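Local coordinates for protein leucyl-trna synthetase (Plasmodium knowlesi, PDB 5FOF) that probably hydrolyses wrongly charged tRNA(Leu) as the editing domain of the cytosolic leucyl-tRNA synthetase, whose P. falciparum counterpart is targeted by antimalarial benzoxaboroles, at residues D221-Q226 / Y266-E271. Residues are numbered along the deposited sequence; the frame is centred on the assembly and turned at random.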
loop_
_atom_site.group_PDB
_atom_site.type_symbol
_atom_site.label_atom_id
_atom_site.label_comp_id
_atom_site.label_asym_id
_atom_site.label_seq_id
_atom_site.Cartn_x
_atom_site.Cartn_y
_atom_site.Cartn_z
ATOM N N ASP A 221 8.474 -4.715 9.418
ATOM C CA ASP A 221 7.066 -5.084 9.598
ATOM C C ASP A 221 6.883 -5.908 10.880
ATOM O O ASP A 221 5.972 -5.639 11.666
ATOM C CB ASP A 221 6.515 -5.869 8.381
ATOM C CG ASP A 221 6.559 -5.071 7.055
ATOM O OD1 ASP A 221 6.679 -3.817 7.053
ATOM O OD2 ASP A 221 6.458 -5.732 5.998
ATOM N N TYR A 222 7.750 -6.895 11.098
ATOM C CA TYR A 222 7.714 -7.683 12.355
ATOM C C TYR A 222 7.852 -6.813 13.618
ATOM O O TYR A 222 7.211 -7.083 14.632
ATOM C CB TYR A 222 8.820 -8.757 12.366
ATOM C CG TYR A 222 8.755 -9.744 13.524
ATOM C CD1 TYR A 222 9.382 -9.478 14.740
ATOM C CD2 TYR A 222 8.097 -10.965 13.389
ATOM C CE1 TYR A 222 9.332 -10.387 15.795
ATOM C CE2 TYR A 222 8.043 -11.875 14.434
ATOM C CZ TYR A 222 8.658 -11.584 15.635
ATOM O OH TYR A 222 8.603 -12.503 16.658
ATOM N N ALA A 223 8.707 -5.799 13.545
ATOM C CA ALA A 223 9.022 -4.948 14.681
ATOM C C ALA A 223 7.878 -4.006 14.988
ATOM O O ALA A 223 7.627 -3.694 16.139
ATOM C CB ALA A 223 10.286 -4.142 14.397
ATOM N N CYS A 224 7.204 -3.532 13.948
ATOM C CA CYS A 224 6.064 -2.650 14.131
ATOM C C CYS A 224 4.898 -3.407 14.763
ATOM O O CYS A 224 4.232 -2.878 15.651
ATOM C CB CYS A 224 5.646 -2.038 12.806
ATOM S SG CYS A 224 4.425 -0.738 12.989
ATOM N N LEU A 225 4.664 -4.633 14.297
ATOM C CA LEU A 225 3.661 -5.524 14.885
ATOM C C LEU A 225 3.912 -5.856 16.361
ATOM O O LEU A 225 2.976 -5.855 17.157
ATOM C CB LEU A 225 3.535 -6.830 14.086
ATOM C CG LEU A 225 2.380 -6.925 13.086
ATOM C CD1 LEU A 225 2.424 -8.274 12.387
ATOM C CD2 LEU A 225 1.026 -6.732 13.775
ATOM N N GLN A 226 5.167 -6.145 16.711
ATOM C CA GLN A 226 5.560 -6.445 18.107
ATOM C C GLN A 226 5.240 -5.299 19.047
ATOM O O GLN A 226 4.615 -5.493 20.087
ATOM C CB GLN A 226 7.051 -6.776 18.199
ATOM C CG GLN A 226 7.410 -8.168 17.688
ATOM C CD GLN A 226 6.876 -9.301 18.557
ATOM O OE1 GLN A 226 6.464 -9.097 19.702
ATOM N NE2 GLN A 226 6.888 -10.503 18.012
ATOM N N TYR A 266 13.812 -13.655 12.402
ATOM C CA TYR A 266 15.169 -14.113 12.723
ATOM C C TYR A 266 16.189 -12.964 12.830
ATOM O O TYR A 266 17.049 -12.989 13.706
ATOM C CB TYR A 266 15.618 -15.153 11.686
ATOM C CG TYR A 266 16.967 -15.797 11.936
ATOM C CD1 TYR A 266 18.157 -15.164 11.525
ATOM C CD2 TYR A 266 17.063 -17.054 12.540
ATOM C CE1 TYR A 266 19.396 -15.755 11.728
ATOM C CE2 TYR A 266 18.300 -17.651 12.743
ATOM C CZ TYR A 266 19.459 -16.996 12.334
ATOM O OH TYR A 266 20.685 -17.577 12.527
ATOM N N PHE A 267 16.083 -11.971 11.948
ATOM C CA PHE A 267 16.980 -10.807 11.967
ATOM C C PHE A 267 16.606 -9.752 13.030
ATOM O O PHE A 267 17.488 -9.099 13.584
ATOM C CB PHE A 267 17.091 -10.190 10.563
ATOM C CG PHE A 267 17.978 -10.970 9.636
ATOM C CD1 PHE A 267 17.540 -12.144 9.064
ATOM C CD2 PHE A 267 19.269 -10.534 9.348
ATOM C CE1 PHE A 267 18.358 -12.868 8.216
ATOM C CE2 PHE A 267 20.095 -11.256 8.493
ATOM C CZ PHE A 267 19.639 -12.429 7.932
ATOM N N TYR A 268 15.317 -9.587 13.310
ATOM C CA TYR A 268 14.851 -8.795 14.476
ATOM C C TYR A 268 15.430 -9.271 15.819
ATOM O O TYR A 268 15.791 -8.452 16.655
ATOM C CB TYR A 268 13.326 -8.843 14.552
ATOM C CG TYR A 268 12.669 -8.201 15.755
ATOM C CD1 TYR A 268 12.273 -6.871 15.724
ATOM C CD2 TYR A 268 12.362 -8.951 16.891
ATOM C CE1 TYR A 268 11.646 -6.283 16.811
ATOM C CE2 TYR A 268 11.727 -8.385 17.986
ATOM C CZ TYR A 268 11.366 -7.054 17.947
ATOM O OH TYR A 268 10.711 -6.502 19.031
ATOM N N GLU A 269 15.489 -10.589 16.021
ATOM C CA GLU A 269 16.007 -11.170 17.267
ATOM C C GLU A 269 17.532 -11.141 17.322
ATOM O O GLU A 269 18.095 -10.738 18.332
ATOM C CB GLU A 269 15.519 -12.612 17.450
ATOM C CG GLU A 269 14.034 -12.741 17.764
ATOM C CD GLU A 269 13.589 -14.182 17.966
ATOM O OE1 GLU A 269 14.431 -15.107 17.934
ATOM O OE2 GLU A 269 12.381 -14.396 18.163
ATOM N N MET A 270 18.176 -11.568 16.238
ATOM C CA MET A 270 19.645 -11.624 16.134
ATOM C C MET A 270 20.325 -10.244 16.159
ATOM O O MET A 270 21.494 -10.151 16.523
ATOM C CB MET A 270 20.067 -12.369 14.854
ATOM C CG MET A 270 21.508 -12.873 14.813
ATOM S SD MET A 270 22.252 -12.858 13.159
ATOM C CE MET A 270 22.494 -11.106 12.853
ATOM N N GLU A 271 19.614 -9.187 15.765
ATOM C CA GLU A 271 20.119 -7.811 15.888
ATOM C C GLU A 271 19.451 -7.053 17.063
ATOM O O GLU A 271 19.419 -5.814 17.074
ATOM C CB GLU A 271 19.921 -7.065 14.559
ATOM C CG GLU A 271 20.617 -7.708 13.355
ATOM C CD GLU A 271 22.085 -7.310 13.174
ATOM O OE1 GLU A 271 22.569 -6.361 13.837
ATOM O OE2 GLU A 271 22.760 -7.949 12.333
HETATM O O HOH W 1 11.054 -11.781 18.821
HETATM O O HOH W 2 9.943 -4.158 18.394
#
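Tyr-268 reaches from helix 263-270 across to helix 219-230 and lays its ring along three residues of it: Tyr-222, Ala-223 and Gln-226. The apolar part comes first. CD1 of Tyr-222 sits over one face of the Tyr-268 ring, displaced toward the rim, and CE1 of Tyr-222 comes to 3.5 Å from CD2 of Tyr-268. The ring planes are inclined at 59°, an oblique pairing. CB of Ala-223 approaches obliquely, 3.5 Å from CE1 of Tyr-268, while CB and CG of Gln-226 pack near the phenol oxygen. CG of Tyr-268, anti to the backbone N (chi1 174°), sends the ring toward the other helix; the axes of 221-226 and 266-270 pass 10.1 Å apart at 70°.

No direct hydrogen bond joins the segments; the polar links run through water. One water, at the edge of the Tyr-268 ring and in its plane, links its OH to O of Ala-223, to which it donates. Another donates to OE2 of Glu-269 at 3.0 Å and meets OH of Tyr-222 only weakly.

This is a helix-helix contact at the surface of the editing domain. Behind it, Leu-281 of helix 281-295 touches Ala-223, Leu-288 of that helix packs on Phe-267, and Cys-224 and Leu-225 turn to strand 94-97.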